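Local coordinates for alpha-fucosidase GH29 (Fusarium graminearum, PDB 4PSR), which is a glycoside hydrolase of family 29 that probably removes alpha-linked L-fucose from the glycans of glycoproteins, at residues 331-336 and 406-411; 377-382 and 493-498; 413-418 and 488-493. All blocks are in the same frame, centred on the assembly; numbering follows the deposited sequence.

Interaction 1 of 3, residues 331-336 and 406-411; sequences DRVSKN and RFTRNK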
loop_
_atom_site.group_PDB
_atom_site.type_symbol
_atom_site.label_atom_id
_atom_site.label_comp_id
_atom_site.label_asym_id
_atom_site.label_seq_id
_atom_site.Cartn_x
_atom_site.Cartn_y
_atom_site.Cartn_z
ATOM N N ASP A 331 10.036 -6.180 -0.085
ATOM C CA ASP A 331 9.235 -7.040 -0.922
ATOM C C ASP A 331 8.223 -6.255 -1.749
ATOM O O ASP A 331 8.140 -6.441 -2.950
ATOM C CB ASP A 331 8.567 -8.101 -0.052
ATOM C CG ASP A 331 7.894 -9.176 -0.870
ATOM O OD1 ASP A 331 8.603 -10.057 -1.411
ATOM O OD2 ASP A 331 6.633 -9.217 -0.945
ATOM N N ARG A 332 7.451 -5.381 -1.114
ATOM C CA ARG A 332 6.427 -4.634 -1.852
ATOM C C ARG A 332 7.045 -3.739 -2.910
ATOM O O ARG A 332 6.560 -3.668 -4.039
ATOM C CB ARG A 332 5.540 -3.772 -0.939
ATOM C CG ARG A 332 4.853 -4.466 0.265
ATOM C CD ARG A 332 4.181 -5.782 -0.078
ATOM N NE ARG A 332 4.913 -6.984 0.321
ATOM C CZ ARG A 332 4.904 -7.533 1.529
ATOM N NH1 ARG A 332 5.623 -8.647 1.733
ATOM N NH2 ARG A 332 4.241 -6.968 2.543
ATOM N N VAL A 333 8.126 -3.057 -2.560
ATOM C CA VAL A 333 8.757 -2.133 -3.481
ATOM C C VAL A 333 9.326 -2.885 -4.684
ATOM O O VAL A 333 9.243 -2.404 -5.810
ATOM C CB VAL A 333 9.817 -1.303 -2.762
ATOM C CG1 VAL A 333 10.697 -0.561 -3.725
ATOM C CG2 VAL A 333 9.173 -0.349 -1.748
ATOM N N SER A 334 9.892 -4.068 -4.445
ATOM C CA SER A 334 10.459 -4.875 -5.527
ATOM C C SER A 334 9.385 -5.365 -6.508
ATOM O O SER A 334 9.684 -5.700 -7.665
ATOM C CB SER A 334 11.221 -6.083 -4.961
ATOM O OG SER A 334 10.367 -7.125 -4.502
ATOM N N LYS A 335 8.134 -5.457 -6.047
ATOM C CA LYS A 335 7.017 -5.953 -6.867
ATOM C C LYS A 335 6.202 -4.830 -7.500
ATOM O O LYS A 335 5.116 -5.101 -8.021
ATOM C CB LYS A 335 6.119 -6.847 -6.004
ATOM C CG LYS A 335 6.721 -8.179 -5.619
ATOM C CD LYS A 335 5.909 -8.824 -4.523
ATOM C CE LYS A 335 6.374 -10.253 -4.193
ATOM N NZ LYS A 335 5.659 -10.775 -2.990
ATOM N N ASN A 336 6.735 -3.605 -7.477
ATOM C CA ASN A 336 6.190 -2.419 -8.173
ATOM C C ASN A 336 5.086 -1.725 -7.396
ATOM O O ASN A 336 4.164 -1.136 -8.001
ATOM C CB ASN A 336 5.764 -2.767 -9.615
ATOM C CG ASN A 336 5.503 -1.555 -10.479
ATOM O OD1 ASN A 336 6.285 -0.610 -10.535
ATOM N ND2 ASN A 336 4.395 -1.614 -11.218
ATOM N N ARG A 406 16.001 -9.201 -2.924
ATOM C CA ARG A 406 14.982 -8.384 -3.598
ATOM C C ARG A 406 15.699 -7.357 -4.478
ATOM O O ARG A 406 16.721 -6.776 -4.084
ATOM C CB ARG A 406 14.071 -7.682 -2.596
ATOM C CG ARG A 406 13.224 -8.655 -1.754
ATOM C CD ARG A 406 12.252 -9.423 -2.614
ATOM N NE ARG A 406 11.376 -10.320 -1.852
ATOM C CZ ARG A 406 11.677 -11.565 -1.521
ATOM N NH1 ARG A 406 12.838 -12.111 -1.840
ATOM N NH2 ARG A 406 10.794 -12.287 -0.844
ATOM N N PHE A 407 15.174 -7.132 -5.664
ATOM C CA PHE A 407 15.802 -6.254 -6.645
ATOM C C PHE A 407 15.074 -4.910 -6.740
ATOM O O PHE A 407 13.834 -4.851 -6.665
ATOM C CB PHE A 407 15.732 -6.903 -8.027
ATOM C CG PHE A 407 16.458 -8.218 -8.142
ATOM C CD1 PHE A 407 17.853 -8.277 -8.036
ATOM C CD2 PHE A 407 15.761 -9.369 -8.408
ATOM C CE1 PHE A 407 18.512 -9.492 -8.185
ATOM C CE2 PHE A 407 16.425 -10.594 -8.548
ATOM C CZ PHE A 407 17.799 -10.647 -8.444
ATOM N N THR A 408 15.823 -3.842 -6.977
ATOM C CA THR A 408 15.259 -2.568 -7.414
ATOM C C THR A 408 16.276 -1.984 -8.405
ATOM O O THR A 408 17.425 -2.449 -8.451
ATOM C CB THR A 408 15.064 -1.579 -6.255
ATOM O OG1 THR A 408 16.288 -1.481 -5.511
ATOM C CG2 THR A 408 13.920 -1.988 -5.317
ATOM N N ARG A 409 15.884 -1.002 -9.207
ATOM C CA ARG A 409 16.831 -0.428 -10.169
ATOM C C ARG A 409 16.647 1.072 -10.279
ATOM O O ARG A 409 15.625 1.612 -9.860
ATOM C CB ARG A 409 16.779 -1.150 -11.520
ATOM C CG ARG A 409 15.414 -1.322 -12.139
ATOM C CD ARG A 409 15.100 -0.165 -13.000
ATOM N NE ARG A 409 13.761 -0.206 -13.594
ATOM C CZ ARG A 409 13.282 0.795 -14.320
ATOM N NH1 ARG A 409 14.037 1.863 -14.520
ATOM N NH2 ARG A 409 12.055 0.743 -14.824
ATOM N N ASN A 410 17.655 1.769 -10.794
ATOM C CA ASN A 410 17.537 3.228 -10.925
ATOM C C ASN A 410 16.729 3.621 -12.164
ATOM O O ASN A 410 16.458 2.808 -13.039
ATOM C CB ASN A 410 18.913 3.913 -10.867
ATOM C CG ASN A 410 19.794 3.604 -12.063
ATOM O OD1 ASN A 410 19.466 2.797 -12.922
ATOM N ND2 ASN A 410 20.967 4.256 -12.090
ATOM N N LYS A 411 16.335 4.887 -12.206
ATOM C CA LYS A 411 15.555 5.401 -13.352
ATOM C C LYS A 411 16.324 5.354 -14.664
ATOM O O LYS A 411 15.723 5.168 -15.715
ATOM C CB LYS A 411 15.065 6.832 -13.106
ATOM C CG LYS A 411 14.095 6.944 -11.920
ATOM C CD LYS A 411 13.583 8.353 -11.749
ATOM C CE LYS A 411 12.626 8.418 -10.570
ATOM N NZ LYS A 411 12.083 9.773 -10.364
HETATM O O HOH W 1 12.164 -5.526 -8.772
#
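R406 reaches from strand 405-409 to D331 on the last turns of helix 322-334, and the two polar groups meet at an angle: the carboxylate and guanidinium planes are 60° apart. The salt bridge runs from R406 NE to D331 OD1 at 2.8 Å, with OD1 only 13° out of the guanidinium plane and using its anti lone pair. A second, weak bond comes from R406 NH2 to the same oxygen. The arginine chain bends at chi2 (-64°), which brings NE to D331 OD1.

The other oxygen of D331, OD2, is gripped by R332 side-on through NE and NH1, and by K335 NZ at 2.7 Å on the syn side. Three cationic side chains thus share one buried carboxylate, an environment expected to favour its ionised form. N387 O takes a further bond from R406 NH2.

S334 faces the strand directly. Its OG donates to D331 O of its own helix, while CB lies 3.4 Å from F407 O; a water bonded to both S334 O and F407 O bridges the backbones. Further along, V333 CG1 touches T408 CG2 at 3.9 Å. A Schellman motif ends the helix: N336, at C-prime, has positive phi, and N336 N bonds V333 O (3.2 Å). The whole is a buried salt-bridge network joining a TIM-barrel helix to the C-terminal beta domain.

Interaction 2 of 3, residues 377-382 and 493-498; sequences RAWDIY and GGIPVP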
loop_
_atom_site.group_PDB
_atom_site.type_symbol
_atom_site.label_atom_id
_atom_site.label_comp_id
_atom_site.label_asym_id
_atom_site.label_seq_id
_atom_site.Cartn_x
_atom_site.Cartn_y
_atom_site.Cartn_z
ATOM N N ARG A 377 12.754 2.003 -9.235
ATOM C CA ARG A 377 11.648 1.295 -9.843
ATOM C C ARG A 377 11.950 -0.201 -9.807
ATOM O O ARG A 377 13.114 -0.646 -9.713
ATOM C CB ARG A 377 11.471 1.739 -11.298
ATOM C CG ARG A 377 11.107 3.211 -11.502
ATOM C CD ARG A 377 9.717 3.509 -10.949
ATOM N NE ARG A 377 9.321 4.910 -11.161
ATOM C CZ ARG A 377 9.553 5.905 -10.313
ATOM N NH1 ARG A 377 10.166 5.723 -9.152
ATOM N NH2 ARG A 377 9.162 7.136 -10.606
ATOM N N ALA A 378 10.902 -0.996 -9.925
ATOM C CA ALA A 378 11.038 -2.424 -9.967
ATOM C C ALA A 378 11.824 -2.848 -11.198
ATOM O O ALA A 378 11.786 -2.188 -12.252
ATOM C CB ALA A 378 9.636 -3.052 -9.994
ATOM N N TRP A 379 12.531 -3.960 -11.062
ATOM C CA TRP A 379 13.187 -4.616 -12.193
ATOM C C TRP A 379 12.102 -5.435 -12.915
ATOM O O TRP A 379 10.931 -5.187 -12.690
ATOM C CB TRP A 379 14.309 -5.502 -11.679
ATOM C CG TRP A 379 15.342 -5.887 -12.699
ATOM C CD1 TRP A 379 15.701 -5.185 -13.813
ATOM C CD2 TRP A 379 16.173 -7.050 -12.667
ATOM N NE1 TRP A 379 16.710 -5.854 -14.484
ATOM C CE2 TRP A 379 17.000 -7.010 -13.810
ATOM C CE3 TRP A 379 16.265 -8.143 -11.806
ATOM C CZ2 TRP A 379 17.929 -8.000 -14.091
ATOM C CZ3 TRP A 379 17.212 -9.127 -12.078
ATOM C CH2 TRP A 379 18.026 -9.041 -13.226
ATOM N N ASP A 380 12.456 -6.396 -13.776
ATOM C CA ASP A 380 11.416 -7.257 -14.348
ATOM C C ASP A 380 11.224 -8.533 -13.544
ATOM O O ASP A 380 10.306 -9.286 -13.806
ATOM C CB ASP A 380 11.643 -7.582 -15.829
ATOM C CG ASP A 380 11.514 -6.344 -16.729
ATOM O OD1 ASP A 380 10.586 -5.514 -16.558
ATOM O OD2 ASP A 380 12.384 -6.180 -17.601
ATOM N N ILE A 381 12.121 -8.780 -12.591
ATOM C CA ILE A 381 12.034 -9.915 -11.682
ATOM C C ILE A 381 12.179 -9.344 -10.279
ATOM O O ILE A 381 13.079 -8.543 -10.045
ATOM C CB ILE A 381 13.168 -10.926 -11.978
ATOM C CG1 ILE A 381 12.996 -11.523 -13.387
ATOM C CG2 ILE A 381 13.191 -12.033 -10.913
ATOM C CD1 ILE A 381 14.223 -12.278 -13.884
ATOM N N TYR A 382 11.271 -9.670 -9.359
ATOM C CA TYR A 382 11.261 -8.947 -8.069
ATOM C C TYR A 382 12.330 -9.423 -7.088
ATOM O O TYR A 382 12.772 -8.667 -6.235
ATOM C CB TYR A 382 9.893 -8.964 -7.379
ATOM C CG TYR A 382 9.487 -10.286 -6.851
ATOM C CD1 TYR A 382 9.894 -10.712 -5.602
ATOM C CD2 TYR A 382 8.671 -11.113 -7.608
ATOM C CE1 TYR A 382 9.508 -11.969 -5.118
ATOM C CE2 TYR A 382 8.291 -12.336 -7.153
ATOM C CZ TYR A 382 8.699 -12.752 -5.924
ATOM O OH TYR A 382 8.292 -13.988 -5.484
ATOM N N GLY A 493 25.806 1.097 -20.199
ATOM C CA GLY A 493 24.750 1.035 -21.195
ATOM C C GLY A 493 23.505 0.186 -20.939
ATOM O O GLY A 493 22.805 -0.186 -21.885
ATOM N N GLY A 494 23.229 -0.144 -19.683
ATOM C CA GLY A 494 21.947 -0.724 -19.324
ATOM C C GLY A 494 22.037 -2.106 -18.710
ATOM O O GLY A 494 22.916 -2.899 -19.053
ATOM N N ILE A 495 21.118 -2.405 -17.795
ATOM C CA ILE A 495 21.104 -3.710 -17.167
ATOM C C ILE A 495 20.711 -4.784 -18.183
ATOM O O ILE A 495 19.740 -4.616 -18.936
ATOM C CB ILE A 495 20.083 -3.739 -15.983
ATOM C CG1 ILE A 495 20.424 -2.663 -14.958
ATOM C CG2 ILE A 495 20.054 -5.106 -15.316
ATOM C CD1 ILE A 495 19.228 -2.261 -14.032
ATOM N N PRO A 496 21.426 -5.918 -18.202
ATOM C CA PRO A 496 21.068 -7.019 -19.105
ATOM C C PRO A 496 19.668 -7.585 -18.836
ATOM O O PRO A 496 19.193 -7.530 -17.689
ATOM C CB PRO A 496 22.117 -8.095 -18.784
ATOM C CG PRO A 496 23.227 -7.384 -18.168
ATOM C CD PRO A 496 22.672 -6.186 -17.469
ATOM N N VAL A 497 19.031 -8.117 -19.878
ATOM C CA VAL A 497 17.705 -8.716 -19.757
ATOM C C VAL A 497 17.831 -10.208 -19.476
ATOM O O VAL A 497 18.247 -10.993 -20.344
ATOM C CB VAL A 497 16.871 -8.491 -21.012
ATOM C CG1 VAL A 497 15.466 -9.108 -20.858
ATOM C CG2 VAL A 497 16.775 -6.994 -21.292
ATOM N N PRO A 498 17.483 -10.623 -18.260
ATOM C CA PRO A 498 17.642 -12.038 -17.944
ATOM C C PRO A 498 16.611 -12.927 -18.639
ATOM O O PRO A 498 15.482 -12.512 -18.966
ATOM C CB PRO A 498 17.446 -12.061 -16.430
ATOM C CG PRO A 498 16.497 -10.918 -16.179
ATOM C CD PRO A 498 16.894 -9.865 -17.137
HETATM O O HOH W 2 16.945 -5.692 -17.385
#
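Two irregular connections pack over the L416 face of the six-stranded antiparallel sheet, beside strand 516-519 of the next sheet: the loop between helix 353-369 and strand 383-384, and the linker that leaves strand 485-491 for strand 504-507. The indole of W379 lies at the centre. I495 and P498 share its CZ2, I495 reaching on to NE1 and P498 to CH2. I495 CG2 is 3.5 Å from W379 NE1 and 3.8 Å from W379 CZ2, so one methyl spans the junction of the pyrrole and benzene parts; its approach is oblique to the ring. Being opposite the backbone N about the CA-CB bond, with CG1 taking the place beside that N (chi1 -58°), this methyl is directed at the indole.

The side chains of W379 and P498 approach each other head-on from their own backbones. P498 CD stands 3.7 Å from W379 CZ2, oblique to the ring, and P498 CG is 3.8 Å from W379 CH2. The same CG meets I381 CD1 at 3.5 Å, where I381 and P498 run alongside one another, antiparallel, so one proline edge serves two apolar partners.

W379 NE1 donates to a water at 2.9 Å that is also within hydrogen-bonding distance of P496 O. That carbonyl oxygen lies near the ring plane at the indole edge, 3.8 Å from W379 CZ2. F407 meets W379 edge-to-face, and L416 also packs on it, anchoring the tryptophan to the six-stranded sheet. D380 binds a Tris molecule, probably from the crystallisation liquor. With no direct hydrogen bond between the segments, the arrangement is a tryptophan packed between two loops, covering one face of the antiparallel sheet at the boundary with the neighbouring sheet.

Interaction 3 of 3, residues 413-418 and 488-493; sequences DDVLYV and KLTFDG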
loop_
_atom_site.group_PDB
_atom_site.type_symbol
_atom_site.label_atom_id
_atom_site.label_comp_id
_atom_site.label_asym_id
_atom_site.label_seq_id
_atom_site.Cartn_x
_atom_site.Cartn_y
_atom_site.Cartn_z
ATOM N N ASP A 413 18.209 3.005 -15.538
ATOM C CA ASP A 413 18.224 1.595 -15.923
ATOM C C ASP A 413 19.621 1.047 -16.175
ATOM O O ASP A 413 19.785 0.143 -16.986
ATOM C CB ASP A 413 17.318 1.335 -17.131
ATOM C CG ASP A 413 16.842 -0.103 -17.204
ATOM O OD1 ASP A 413 16.650 -0.750 -16.144
ATOM O OD2 ASP A 413 16.623 -0.593 -18.335
ATOM N N ASP A 414 20.606 1.579 -15.455
ATOM C CA ASP A 414 21.993 1.081 -15.515
ATOM C C ASP A 414 22.569 0.692 -14.165
ATOM O O ASP A 414 23.741 0.308 -14.091
ATOM C CB ASP A 414 22.948 2.063 -16.241
ATOM C CG ASP A 414 23.073 3.417 -15.559
ATOM O OD1 ASP A 414 22.528 3.672 -14.469
ATOM O OD2 ASP A 414 23.766 4.294 -16.129
ATOM N N VAL A 415 21.756 0.757 -13.099
ATOM C CA VAL A 415 22.181 0.295 -11.779
ATOM C C VAL A 415 21.116 -0.651 -11.210
ATOM O O VAL A 415 19.923 -0.311 -11.154
ATOM C CB VAL A 415 22.412 1.441 -10.782
ATOM C CG1 VAL A 415 22.707 0.887 -9.410
ATOM C CG2 VAL A 415 23.580 2.346 -11.238
ATOM N N LEU A 416 21.546 -1.851 -10.846
ATOM C CA LEU A 416 20.680 -2.824 -10.173
ATOM C C LEU A 416 21.105 -2.915 -8.729
ATOM O O LEU A 416 22.277 -3.165 -8.420
ATOM C CB LEU A 416 20.812 -4.190 -10.843
ATOM C CG LEU A 416 19.910 -5.346 -10.367
ATOM C CD1 LEU A 416 18.411 -5.080 -10.684
ATOM C CD2 LEU A 416 20.384 -6.677 -10.948
ATOM N N TYR A 417 20.148 -2.711 -7.824
ATOM C CA TYR A 417 20.353 -2.906 -6.395
ATOM C C TYR A 417 19.879 -4.299 -6.024
ATOM O O TYR A 417 18.748 -4.688 -6.357
ATOM C CB TYR A 417 19.596 -1.852 -5.585
ATOM C CG TYR A 417 20.066 -0.443 -5.884
ATOM C CD1 TYR A 417 21.233 0.051 -5.307
ATOM C CD2 TYR A 417 19.385 0.363 -6.789
ATOM C CE1 TYR A 417 21.686 1.302 -5.599
ATOM C CE2 TYR A 417 19.862 1.624 -7.102
ATOM C CZ TYR A 417 20.991 2.091 -6.492
ATOM O OH TYR A 417 21.473 3.361 -6.814
ATOM N N VAL A 418 20.761 -5.051 -5.393
ATOM C CA VAL A 418 20.500 -6.403 -4.936
ATOM C C VAL A 418 20.536 -6.381 -3.431
ATOM O O VAL A 418 21.609 -6.269 -2.817
ATOM C CB VAL A 418 21.555 -7.377 -5.444
ATOM C CG1 VAL A 418 21.270 -8.788 -4.903
ATOM C CG2 VAL A 418 21.603 -7.353 -6.966
ATOM N N LYS A 488 25.270 -2.863 -4.949
ATOM C CA LYS A 488 24.977 -1.940 -6.048
ATOM C C LYS A 488 25.792 -2.369 -7.241
ATOM O O LYS A 488 27.039 -2.379 -7.163
ATOM C CB LYS A 488 25.311 -0.503 -5.646
ATOM C CG LYS A 488 25.162 0.535 -6.736
ATOM C CD LYS A 488 25.515 1.914 -6.211
ATOM C CE LYS A 488 25.314 2.986 -7.251
ATOM N NZ LYS A 488 25.650 4.323 -6.706
ATOM N N LEU A 489 25.129 -2.733 -8.326
ATOM C CA LEU A 489 25.783 -3.239 -9.540
ATOM C C LEU A 489 25.592 -2.224 -10.646
ATOM O O LEU A 489 24.481 -1.928 -11.039
ATOM C CB LEU A 489 25.199 -4.589 -9.969
ATOM C CG LEU A 489 25.603 -5.872 -9.222
ATOM C CD1 LEU A 489 25.200 -5.814 -7.774
ATOM C CD2 LEU A 489 24.968 -7.073 -9.854
ATOM N N THR A 490 26.690 -1.661 -11.138
ATOM C CA THR A 490 26.633 -0.651 -12.188
ATOM C C THR A 490 27.062 -1.247 -13.514
ATOM O O THR A 490 28.106 -1.911 -13.602
ATOM C CB THR A 490 27.517 0.544 -11.840
ATOM O OG1 THR A 490 27.124 1.118 -10.582
ATOM C CG2 THR A 490 27.428 1.608 -12.942
ATOM N N PHE A 491 26.253 -1.012 -14.532
ATOM C CA PHE A 491 26.484 -1.556 -15.849
ATOM C C PHE A 491 26.738 -0.409 -16.821
ATOM O O PHE A 491 26.236 0.700 -16.636
ATOM C CB PHE A 491 25.265 -2.349 -16.319
ATOM C CG PHE A 491 25.022 -3.611 -15.555
ATOM C CD1 PHE A 491 25.582 -4.801 -15.969
ATOM C CD2 PHE A 491 24.220 -3.615 -14.412
ATOM C CE1 PHE A 491 25.351 -5.985 -15.269
ATOM C CE2 PHE A 491 23.981 -4.788 -13.726
ATOM C CZ PHE A 491 24.550 -5.968 -14.137
ATOM N N ASP A 492 27.582 -0.635 -17.828
ATOM C CA ASP A 492 27.660 0.326 -18.925
ATOM C C ASP A 492 26.542 0.048 -19.875
ATOM O O ASP A 492 26.330 -1.099 -20.295
ATOM C CB ASP A 492 28.955 0.231 -19.711
ATOM C CG ASP A 492 30.098 1.099 -19.086
ATOM O OD1 ASP A 492 29.763 2.214 -18.614
ATOM O OD2 ASP A 492 31.250 0.668 -19.092
ATOM N N GLY A 493 25.806 1.097 -20.199
ATOM C CA GLY A 493 24.750 1.035 -21.195
ATOM C C GLY A 493 23.505 0.186 -20.939
ATOM O O GLY A 493 22.805 -0.186 -21.885
#
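Strands 415-418 and 488-491 run antiparallel, their local axes 161° apart and 4.7 Å at closest approach. L416 and L489 form the hydrogen-bonded pair, with L416 N to L489 O and L489 N to L416 O both 2.9 Å; V415-T490 and Y417-K488 are non-hydrogen-bonded pairs. Just before strand 415-420 begins, F491 N donates to D414 O in a nearly straight bond (168° at the hydrogen), continuing the register by one residue. Between these bonds, V415 CA makes a CA-H...O contact with L489 O.

On the face carrying V415, Y417, K488 and T490, the lysine has CG anti to the backbone N (chi1 175°) and a straight chain beyond it, which lays it along the tyrosine, both pointing the same way. K488 CG is 3.7 Å from Y417 CE1, an oblique approach to the ring, and 3.6 Å from V415 CG1. That valine methyl also sits 3.6 Å above one face of the tyrosine ring, offset toward its rim, so aliphatic lysine, valine and phenol interlock. The polar ends of both K488 and Y417 converge on E371, which forms a salt bridge with NZ and a hydrogen bond with OH.

The other face is apolar. V418 CG2 meets L489 CD1 at 4.0 Å, and L416 CB approaches the edge of the F491 ring, near its plane, at CE2 (4.3 Å). D414 O also lies at that ring's edge, in plane. The D414 carboxylate itself is bonded to N410.

Both strands are interior to the six-stranded antiparallel sheet: strand 405-409 flanks 415-420 on one side, and strand 445-451 flanks 485-491 on the other, while W379 of loop 377-382 packs against L416.

Overall arrangement
The three contacts cluster around the six-stranded sheet, interaction 1 nearest the centre of the chain. Interaction 1 fastens its strand 405-409 to helix 322-334, and interaction 3 lies one strand further, their centres about 13 Å apart and joined by T408 O to Y417 N at 2.8 Å. Interaction 2, centred about 10 Å from interaction 1 and 9 Å from interaction 3, connects with both: R409 N reaches R377 O (2.8 Å), and I495 N reaches D413 O (3.0 Å). G493 belongs to both interactions 2 and 3. None of these segments includes a residue neighbouring the bound fucose; interaction 1 makes the connection to the catalytic barrel, and the other two build the beta region next to it.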